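Local structure of purine nucleoside phosphorylase YlmD (Geobacillus stearothermophilus, 6T1B) at residues V107-A115 with A136-A144; D125-P134 with D171-I180. The protein catalyses the zinc-dependent phosphorolysis of adenosine, inosine and S-methyl-5'-thioadenosine to the free base and a ribose 1-phosphate, and also deaminates adenosine. All blocks are in the same frame, centred on the assembly; numbering follows the deposited sequence.

Interaction 1: V107-A115 with A136-A144; sequences VDGLYTDEA and AGLVGLAHA. With NOS (inosine), chain B.
Strands 109-112 and 138-144 run antiparallel, their axes 4.7 Å apart at 176°, with L110-L141 and T112-V139 as hydrogen-bonded pairs and G109-A142 and Y111-G140 as non-hydrogen-bonded pairs. The ladder continues past G109, where H143 N donates to D108 O over 2.9 Å. The same two residues are tied a second time through their side chains: H143 ND1 gives its proton to D108 OD2 at 2.7 Å. Carboxylate and imidazole are nearly coplanar, 17° apart, and the oxygen meets the ring at its edge with its anti lone pair. H143 reaches it with CG anti to the backbone N (chi1 161°), while NE2 is left to bind the catalytic zinc together with H81 and C126; inosine O5' lies 3.1 Å from NE2. D108 is thus a second-shell residue: its bond to ND1 helps set the rotation of the ring and probably makes NE2 a stronger donor to the metal. Its carboxylate is itself held by the backbone N of H81 and of G82.

At the other end, L138 CD2 packs 3.7 Å from Y111 CD1, the two side chains lying side by side, and Y111 OH is hydrogen-bonded to E165 OE2. On the face shared by L110 and L141, T112 CG2 meets V139 CG2 at 3.7 Å. T112 OG1 accepts from E114 N in an ST turn and is also hydrogen-bonded to V88 O, and a water bridges D113 O and A136 O beyond the last bridge of the ladder.

Within the mixed sheet, strand 85-87 flanks 109-112 and strand 127-133 flanks 138-144. L110 and L141 lean on strand 118-123 of the other six-stranded sheet, whereas Y111 and L138 face helix 153-163 through M157 and W161.

Interaction 2: D125-P134 with D171-I180; sequences DCVPIYFVAP and DIYVAIGPAI
F131 and V174 stand side by side and point the same way from a non-hydrogen-bonded pair, so that V174 CG2 comes within 3.8 Å of F131 CD2. The other branch of V174 turns along the strand: CG1, anti to the backbone N (chi1 171°), meets I129 CG2 at 3.7 Å, with these two side chains inclined to one another. V127 CG1 against I176 CG2, 3.6 Å apart, extends the same apolar row, on which helices 153-163 and 219-229 pack.

The reverse face carries Y130, A175, V132 and Y173. A175 O lies in the plane of the Y130 ring at its edge, 3.4 Å from CD1, while also accepting the backbone N-H of Y130; the phenol OH is hydrogen-bonded to G27 O. Y173 presents an edge to V132 O, and the P134 and Y173 side chains cross at about a right angle, P134 CD lying 3.7 Å from Y173 CD2. H236 stacks on the Y173 ring.

These side chains sit on two neighbouring antiparallel strands, 127-133 and 173-176, of the six-stranded mixed sheet of this YfiH/LACC1-family fold. The strand axes are 4.7 Å apart at 161°, and reciprocal backbone bonds join Y130 to A175 and V132 to Y173. G177 N to P128 O carries the ladder one step beyond I176.

Past the strands the chains remain joined. I180 N donates to D125 O at 2.9 Å, in the carbonyl plane and on a lone pair, and the I180 side chain lies obliquely across D125, whose carboxylate is held by S253, T244 and the backbone N of R255. A water takes the D125 N-H and donates to C126 O and P178 O, linking the two segments next to C126, whose SG binds the catalytic zinc.

Interactions 1 and 2 are adjacent strand pairings of one sheet, in the order 109-112, 138-144, 127-133, 173-176, with their centres 10 Å apart. The hairpin of 127-133 and 138-144 joins them: G140 O lies 2.8 Å from F131 N, and A142 N lies 2.9 Å from I129 O, both probable hydrogen bonds. L141 CD1 also packs 3.4 Å from I129 O. At one end of this hairpin each contact supplies a ligand of the catalytic zinc, H143 from interaction 1 and C126 from interaction 2, their side chains about 4 Å apart at nearest atoms. H81 is the third protein ligand, and the C126 side chain approaches inosine to about 5 Å.

Interaction 1: V107-A115 with A136-A144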
loop_
_atom_site.group_PDB
_atom_site.type_symbol
_atom_site.label_atom_id
_atom_site.label_comp_id
_atom_site.label_asym_id
_atom_site.label_seq_id
_atom_site.Cartn_x
_atom_site.Cartn_y
_atom_site.Cartn_z
ATOM N N VAL A 107 9.167 5.035 8.985
ATOM C CA VAL A 107 7.812 5.370 8.585
ATOM C C VAL A 107 7.241 4.286 7.684
ATOM O O VAL A 107 7.968 3.538 7.020
ATOM C CB VAL A 107 7.672 6.767 7.933
ATOM C CG1 VAL A 107 8.327 7.852 8.756
ATOM C CG2 VAL A 107 8.214 6.775 6.534
ATOM N N ASP A 108 5.908 4.266 7.620
ATOM C CA ASP A 108 5.135 3.322 6.855
ATOM C C ASP A 108 4.203 4.001 5.863
ATOM O O ASP A 108 3.424 3.312 5.198
ATOM C CB ASP A 108 4.353 2.390 7.797
ATOM C CG ASP A 108 5.267 1.369 8.434
ATOM O OD1 ASP A 108 5.966 1.759 9.402
ATOM O OD2 ASP A 108 5.310 0.246 7.877
ATOM N N GLY A 109 4.274 5.308 5.736
ATOM C CA GLY A 109 3.532 5.977 4.694
ATOM C C GLY A 109 4.277 7.217 4.263
ATOM O O GLY A 109 5.090 7.778 5.006
ATOM N N LEU A 110 3.956 7.659 3.050
ATOM C CA LEU A 110 4.588 8.816 2.451
ATOM C C LEU A 110 3.519 9.623 1.735
ATOM O O LEU A 110 2.514 9.065 1.279
ATOM C CB LEU A 110 5.621 8.425 1.390
ATOM C CG LEU A 110 6.795 7.593 1.872
ATOM C CD1 LEU A 110 7.628 7.106 0.701
ATOM C CD2 LEU A 110 7.616 8.360 2.878
ATOM N N TYR A 111 3.745 10.926 1.607
ATOM C CA TYR A 111 2.897 11.699 0.712
ATOM C C TYR A 111 3.706 12.816 0.082
ATOM O O TYR A 111 4.755 13.204 0.599
ATOM C CB TYR A 111 1.645 12.264 1.379
ATOM C CG TYR A 111 1.815 13.364 2.394
ATOM C CD1 TYR A 111 1.720 14.698 2.022
ATOM C CD2 TYR A 111 1.981 13.067 3.735
ATOM C CE1 TYR A 111 1.814 15.707 2.959
ATOM C CE2 TYR A 111 2.070 14.073 4.663
ATOM C CZ TYR A 111 1.990 15.376 4.282
ATOM O OH TYR A 111 2.075 16.364 5.241
ATOM N N THR A 112 3.208 13.352 -1.033
ATOM C CA THR A 112 3.864 14.477 -1.676
ATOM C C THR A 112 2.839 15.303 -2.437
ATOM O O THR A 112 1.838 14.771 -2.941
ATOM C CB THR A 112 4.971 14.008 -2.629
ATOM O OG1 THR A 112 5.701 15.118 -3.154
ATOM C CG2 THR A 112 4.400 13.205 -3.796
ATOM N N ASP A 113 3.108 16.592 -2.536
ATOM C CA ASP A 113 2.318 17.466 -3.387
ATOM C C ASP A 113 3.073 17.898 -4.641
ATOM O O ASP A 113 2.611 18.764 -5.375
ATOM C CB ASP A 113 1.748 18.657 -2.604
ATOM C CG ASP A 113 2.813 19.611 -2.113
ATOM O OD1 ASP A 113 3.992 19.377 -2.388
ATOM O OD2 ASP A 113 2.456 20.607 -1.439
ATOM N N GLU A 114 4.193 17.240 -4.943
ATOM C CA GLU A 114 4.994 17.566 -6.109
ATOM C C GLU A 114 4.836 16.498 -7.177
ATOM O O GLU A 114 4.633 15.324 -6.867
ATOM C CB GLU A 114 6.477 17.700 -5.730
ATOM C CG GLU A 114 6.716 18.755 -4.671
ATOM C CD GLU A 114 8.171 19.037 -4.377
ATOM O OE1 GLU A 114 8.414 19.899 -3.507
ATOM O OE2 GLU A 114 9.067 18.420 -4.992
ATOM N N ALA A 115 4.927 16.912 -8.437
ATOM C CA ALA A 115 5.024 15.956 -9.529
ATOM C C ALA A 115 6.461 15.454 -9.673
ATOM O O ALA A 115 7.413 16.042 -9.153
ATOM C CB ALA A 115 4.557 16.577 -10.842
ATOM N N ALA A 136 -5.734 19.500 -5.331
ATOM C CA ALA A 136 -4.559 20.037 -4.662
ATOM C C ALA A 136 -3.260 19.389 -5.101
ATOM O O ALA A 136 -2.192 19.779 -4.616
ATOM C CB ALA A 136 -4.711 19.886 -3.153
ATOM N N GLY A 137 -3.307 18.375 -5.956
ATOM C CA GLY A 137 -2.079 17.752 -6.403
ATOM C C GLY A 137 -1.362 16.950 -5.338
ATOM O O GLY A 137 -0.147 16.768 -5.429
ATOM N N LEU A 138 -2.084 16.381 -4.368
ATOM C CA LEU A 138 -1.506 15.532 -3.337
ATOM C C LEU A 138 -1.732 14.078 -3.693
ATOM O O LEU A 138 -2.829 13.700 -4.144
ATOM C CB LEU A 138 -2.160 15.776 -1.974
ATOM C CG LEU A 138 -1.587 16.927 -1.163
ATOM C CD1 LEU A 138 -2.566 17.453 -0.141
ATOM C CD2 LEU A 138 -0.305 16.434 -0.491
ATOM N N VAL A 139 -0.702 13.271 -3.484
ATOM C CA VAL A 139 -0.846 11.826 -3.529
ATOM C C VAL A 139 -0.196 11.278 -2.268
ATOM O O VAL A 139 0.779 11.852 -1.752
ATOM C CB VAL A 139 -0.230 11.180 -4.794
ATOM C CG1 VAL A 139 -0.969 11.629 -6.045
ATOM C CG2 VAL A 139 1.284 11.455 -4.891
ATOM N N GLY A 140 -0.691 10.131 -1.807
ATOM C CA GLY A 140 -0.122 9.487 -0.641
ATOM C C GLY A 140 -0.245 7.989 -0.760
ATOM O O GLY A 140 -1.087 7.471 -1.510
ATOM N N LEU A 141 0.577 7.300 0.029
ATOM C CA LEU A 141 0.548 5.848 0.023
ATOM C C LEU A 141 0.967 5.368 1.398
ATOM O O LEU A 141 2.006 5.788 1.933
ATOM C CB LEU A 141 1.506 5.313 -1.056
ATOM C CG LEU A 141 1.599 3.804 -1.245
ATOM C CD1 LEU A 141 0.267 3.149 -1.501
ATOM C CD2 LEU A 141 2.582 3.535 -2.400
ATOM N N ALA A 142 0.184 4.456 1.963
ATOM C CA ALA A 142 0.449 3.906 3.284
ATOM C C ALA A 142 0.376 2.391 3.280
ATOM O O ALA A 142 -0.379 1.792 2.510
ATOM C CB ALA A 142 -0.541 4.466 4.322
ATOM N N HIS A 143 1.174 1.800 4.170
ATOM C CA HIS A 143 1.311 0.366 4.375
ATOM C C HIS A 143 0.662 0.052 5.713
ATOM O O HIS A 143 1.140 0.500 6.758
ATOM C CB HIS A 143 2.815 0.056 4.381
ATOM C CG HIS A 143 3.199 -1.238 5.007
ATOM N ND1 HIS A 143 3.863 -1.301 6.214
ATOM C CD2 HIS A 143 3.104 -2.519 4.565
ATOM C CE1 HIS A 143 4.122 -2.559 6.509
ATOM N NE2 HIS A 143 3.688 -3.324 5.516
ATOM N N ALA A 144 -0.429 -0.720 5.683
ATOM C CA ALA A 144 -1.177 -1.031 6.892
ATOM C C ALA A 144 -1.372 -2.529 7.059
ATOM O O ALA A 144 -2.305 -3.110 6.505
ATOM C CB ALA A 144 -2.538 -0.331 6.882
HETATM N N9 NOS B . 10.486 -5.505 3.189
HETATM C C4 NOS B . 10.549 -4.270 2.660
HETATM N N3 NOS B . 9.912 -2.977 3.006
HETATM C C2 NOS B . 10.235 -1.805 2.242
HETATM N N1 NOS B . 11.161 -1.858 1.147
HETATM C C6 NOS B . 11.797 -3.063 0.772
HETATM O O6 NOS B . 12.551 -3.044 -0.162
HETATM C C5 NOS B . 11.432 -4.307 1.607
HETATM N N7 NOS B . 11.829 -5.535 1.482
HETATM C C8 NOS B . 11.277 -6.279 2.437
HETATM C "C5'" NOS B . 6.337 -4.615 3.886
HETATM O "O5'" NOS B . 5.102 -5.268 3.604
HETATM C "C4'" NOS B . 7.270 -5.525 4.642
HETATM O "O4'" NOS B . 8.300 -5.976 3.734
HETATM C "C1'" NOS B . 9.575 -5.792 4.312
HETATM C "C2'" NOS B . 9.419 -4.704 5.370
HETATM O "O2'" NOS B . 10.372 -4.881 6.409
HETATM C "C3'" NOS B . 7.980 -4.908 5.848
HETATM O "O3'" NOS B . 7.964 -5.850 6.934
HETATM O O HOH W 1 0.310 20.226 -5.478
HETATM O O HOH W 2 1.816 14.702 -6.123
#

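Interaction 2: D125-P134 with D171-I180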
loop_
_atom_site.group_PDB
_atom_site.type_symbol
_atom_site.label_atom_id
_atom_site.label_comp_id
_atom_site.label_asym_id
_atom_site.label_seq_id
_atom_site.Cartn_x
_atom_site.Cartn_y
_atom_site.Cartn_z
ATOM N N ASP A 125 0.603 -8.930 1.417
ATOM C CA ASP A 125 -0.559 -9.291 2.229
ATOM C C ASP A 125 -1.106 -8.025 2.921
ATOM O O ASP A 125 -2.313 -7.876 3.070
ATOM C CB ASP A 125 -0.307 -10.316 3.329
ATOM C CG ASP A 125 -0.295 -11.759 2.845
ATOM O OD1 ASP A 125 0.147 -12.575 3.662
ATOM O OD2 ASP A 125 -0.750 -12.098 1.713
ATOM N N CYS A 126 -0.233 -7.128 3.365
ATOM C CA CYS A 126 -0.681 -5.956 4.121
ATOM C C CYS A 126 -1.438 -5.021 3.191
ATOM O O CYS A 126 -1.312 -5.086 1.975
ATOM C CB CYS A 126 0.513 -5.269 4.765
ATOM S SG CYS A 126 1.301 -6.271 6.063
ATOM N N VAL A 127 -2.222 -4.135 3.780
ATOM C CA VAL A 127 -3.105 -3.296 2.989
ATOM C C VAL A 127 -2.381 -2.096 2.392
ATOM O O VAL A 127 -1.831 -1.268 3.134
ATOM C CB VAL A 127 -4.310 -2.809 3.821
ATOM C CG1 VAL A 127 -5.240 -1.991 2.942
ATOM C CG2 VAL A 127 -5.022 -3.977 4.451
ATOM N N PRO A 128 -2.358 -1.960 1.056
ATOM C CA PRO A 128 -1.851 -0.719 0.447
ATOM C C PRO A 128 -2.981 0.295 0.355
ATOM O O PRO A 128 -4.038 0.011 -0.233
ATOM C CB PRO A 128 -1.365 -1.175 -0.936
ATOM C CG PRO A 128 -2.210 -2.358 -1.283
ATOM C CD PRO A 128 -2.771 -2.939 0.023
ATOM N N ILE A 129 -2.784 1.465 0.936
ATOM C CA ILE A 129 -3.816 2.497 0.957
ATOM C C ILE A 129 -3.298 3.670 0.132
ATOM O O ILE A 129 -2.298 4.302 0.493
ATOM C CB ILE A 129 -4.187 2.927 2.385
ATOM C CG1 ILE A 129 -4.481 1.746 3.300
ATOM C CG2 ILE A 129 -5.417 3.831 2.297
ATOM C CD1 ILE A 129 -4.742 2.158 4.719
ATOM N N TYR A 130 -3.956 3.931 -0.999
ATOM C CA TYR A 130 -3.586 4.999 -1.906
ATOM C C TYR A 130 -4.503 6.193 -1.663
ATOM O O TYR A 130 -5.724 6.034 -1.581
ATOM C CB TYR A 130 -3.790 4.557 -3.362
ATOM C CG TYR A 130 -3.059 3.294 -3.825
ATOM C CD1 TYR A 130 -3.467 2.034 -3.402
ATOM C CD2 TYR A 130 -2.012 3.369 -4.741
ATOM C CE1 TYR A 130 -2.823 0.880 -3.849
ATOM C CE2 TYR A 130 -1.375 2.240 -5.186
ATOM C CZ TYR A 130 -1.779 0.990 -4.731
ATOM O OH TYR A 130 -1.171 -0.166 -5.199
ATOM N N PHE A 131 -3.916 7.400 -1.620
ATOM C CA PHE A 131 -4.650 8.621 -1.357
ATOM C C PHE A 131 -4.407 9.616 -2.489
ATOM O O PHE A 131 -3.274 9.732 -2.983
ATOM C CB PHE A 131 -4.148 9.282 -0.074
ATOM C CG PHE A 131 -4.318 8.475 1.179
ATOM C CD1 PHE A 131 -3.451 7.453 1.505
ATOM C CD2 PHE A 131 -5.309 8.788 2.080
ATOM C CE1 PHE A 131 -3.609 6.773 2.698
ATOM C CE2 PHE A 131 -5.471 8.096 3.255
ATOM C CZ PHE A 131 -4.618 7.101 3.567
ATOM N N VAL A 132 -5.433 10.365 -2.850
ATOM C CA VAL A 132 -5.261 11.439 -3.808
ATOM C C VAL A 132 -6.206 12.559 -3.429
ATOM O O VAL A 132 -7.348 12.328 -3.022
ATOM C CB VAL A 132 -5.485 10.957 -5.260
ATOM C CG1 VAL A 132 -6.900 10.506 -5.509
ATOM C CG2 VAL A 132 -5.037 12.023 -6.261
ATOM N N ALA A 133 -5.718 13.780 -3.536
ATOM C CA ALA A 133 -6.571 14.969 -3.527
ATOM C C ALA A 133 -6.303 15.633 -4.875
ATOM O O ALA A 133 -5.360 16.440 -5.018
ATOM C CB ALA A 133 -6.246 15.882 -2.351
ATOM N N PRO A 134 -7.103 15.324 -5.907
ATOM C CA PRO A 134 -6.742 15.757 -7.269
ATOM C C PRO A 134 -6.655 17.255 -7.431
ATOM O O PRO A 134 -5.788 17.753 -8.157
ATOM C CB PRO A 134 -7.864 15.173 -8.138
ATOM C CG PRO A 134 -8.417 14.059 -7.367
ATOM C CD PRO A 134 -8.293 14.443 -5.910
ATOM N N ASP A 171 -12.220 16.373 0.267
ATOM C CA ASP A 171 -11.492 16.491 -0.985
ATOM C C ASP A 171 -10.566 15.307 -1.233
ATOM O O ASP A 171 -9.839 15.309 -2.233
ATOM C CB ASP A 171 -10.660 17.781 -1.012
ATOM C CG ASP A 171 -11.515 19.035 -1.078
ATOM O OD1 ASP A 171 -11.060 20.097 -0.603
ATOM O OD2 ASP A 171 -12.646 18.956 -1.594
ATOM N N ILE A 172 -10.584 14.320 -0.367
ATOM C CA ILE A 172 -9.703 13.167 -0.458
ATOM C C ILE A 172 -10.449 11.986 -1.052
ATOM O O ILE A 172 -11.641 11.785 -0.777
ATOM C CB ILE A 172 -9.141 12.813 0.935
ATOM C CG1 ILE A 172 -8.381 14.026 1.478
ATOM C CG2 ILE A 172 -8.283 11.560 0.879
ATOM C CD1 ILE A 172 -7.841 13.816 2.890
ATOM N N TYR A 173 -9.746 11.217 -1.865
ATOM C CA TYR A 173 -10.223 9.968 -2.437
ATOM C C TYR A 173 -9.196 8.897 -2.123
ATOM O O TYR A 173 -7.990 9.164 -2.053
ATOM C CB TYR A 173 -10.419 10.081 -3.946
ATOM C CG TYR A 173 -11.395 11.151 -4.355
ATOM C CD1 TYR A 173 -12.700 10.837 -4.716
ATOM C CD2 TYR A 173 -11.006 12.476 -4.416
ATOM C CE1 TYR A 173 -13.589 11.820 -5.095
ATOM C CE2 TYR A 173 -11.894 13.463 -4.799
ATOM C CZ TYR A 173 -13.177 13.134 -5.137
ATOM O OH TYR A 173 -14.033 14.135 -5.532
ATOM N N VAL A 174 -9.679 7.684 -1.892
ATOM C CA VAL A 174 -8.837 6.593 -1.418
ATOM C C VAL A 174 -9.107 5.344 -2.238
ATOM O O VAL A 174 -10.264 5.039 -2.541
ATOM C CB VAL A 174 -9.085 6.293 0.079
ATOM C CG1 VAL A 174 -8.363 5.025 0.460
ATOM C CG2 VAL A 174 -8.665 7.489 0.940
ATOM N N ALA A 175 -8.053 4.609 -2.576
ATOM C CA ALA A 175 -8.205 3.258 -3.093
ATOM C C ALA A 175 -7.497 2.330 -2.118
ATOM O O ALA A 175 -6.343 2.570 -1.751
ATOM C CB ALA A 175 -7.611 3.113 -4.483
ATOM N N ILE A 176 -8.198 1.293 -1.671
ATOM C CA ILE A 176 -7.625 0.248 -0.831
ATOM C C ILE A 176 -7.335 -0.910 -1.767
ATOM O O ILE A 176 -8.253 -1.412 -2.432
ATOM C CB ILE A 176 -8.589 -0.125 0.297
ATOM C CG1 ILE A 176 -8.680 1.031 1.291
ATOM C CG2 ILE A 176 -8.162 -1.404 0.990
ATOM C CD1 ILE A 176 -9.823 0.919 2.250
ATOM N N GLY A 177 -6.071 -1.281 -1.885
ATOM C CA GLY A 177 -5.644 -2.215 -2.902
ATOM C C GLY A 177 -5.668 -3.661 -2.462
ATOM O O GLY A 177 -6.113 -3.990 -1.352
ATOM N N PRO A 178 -5.207 -4.545 -3.343
ATOM C CA PRO A 178 -5.152 -5.981 -3.037
ATOM C C PRO A 178 -4.374 -6.262 -1.760
ATOM O O PRO A 178 -3.297 -5.706 -1.536
ATOM C CB PRO A 178 -4.452 -6.568 -4.264
ATOM C CG PRO A 178 -4.800 -5.623 -5.371
ATOM C CD PRO A 178 -4.765 -4.261 -4.722
ATOM N N ALA A 179 -4.908 -7.174 -0.958
ATOM C CA ALA A 179 -4.372 -7.488 0.358
ATOM C C ALA A 179 -4.977 -8.806 0.783
ATOM O O ALA A 179 -5.850 -9.356 0.110
ATOM C CB ALA A 179 -4.690 -6.379 1.359
ATOM N N ILE A 180 -4.501 -9.342 1.897
ATOM C CA ILE A 180 -5.031 -10.614 2.354
ATOM C C ILE A 180 -6.456 -10.399 2.853
ATOM O O ILE A 180 -6.747 -9.429 3.556
ATOM C CB ILE A 180 -4.117 -11.233 3.420
ATOM C CG1 ILE A 180 -4.491 -12.685 3.658
ATOM C CG2 ILE A 180 -4.129 -10.412 4.677
ATOM C CD1 ILE A 180 -3.519 -13.408 4.551
HETATM O O HOH W 3 -0.776 -6.719 -0.065
#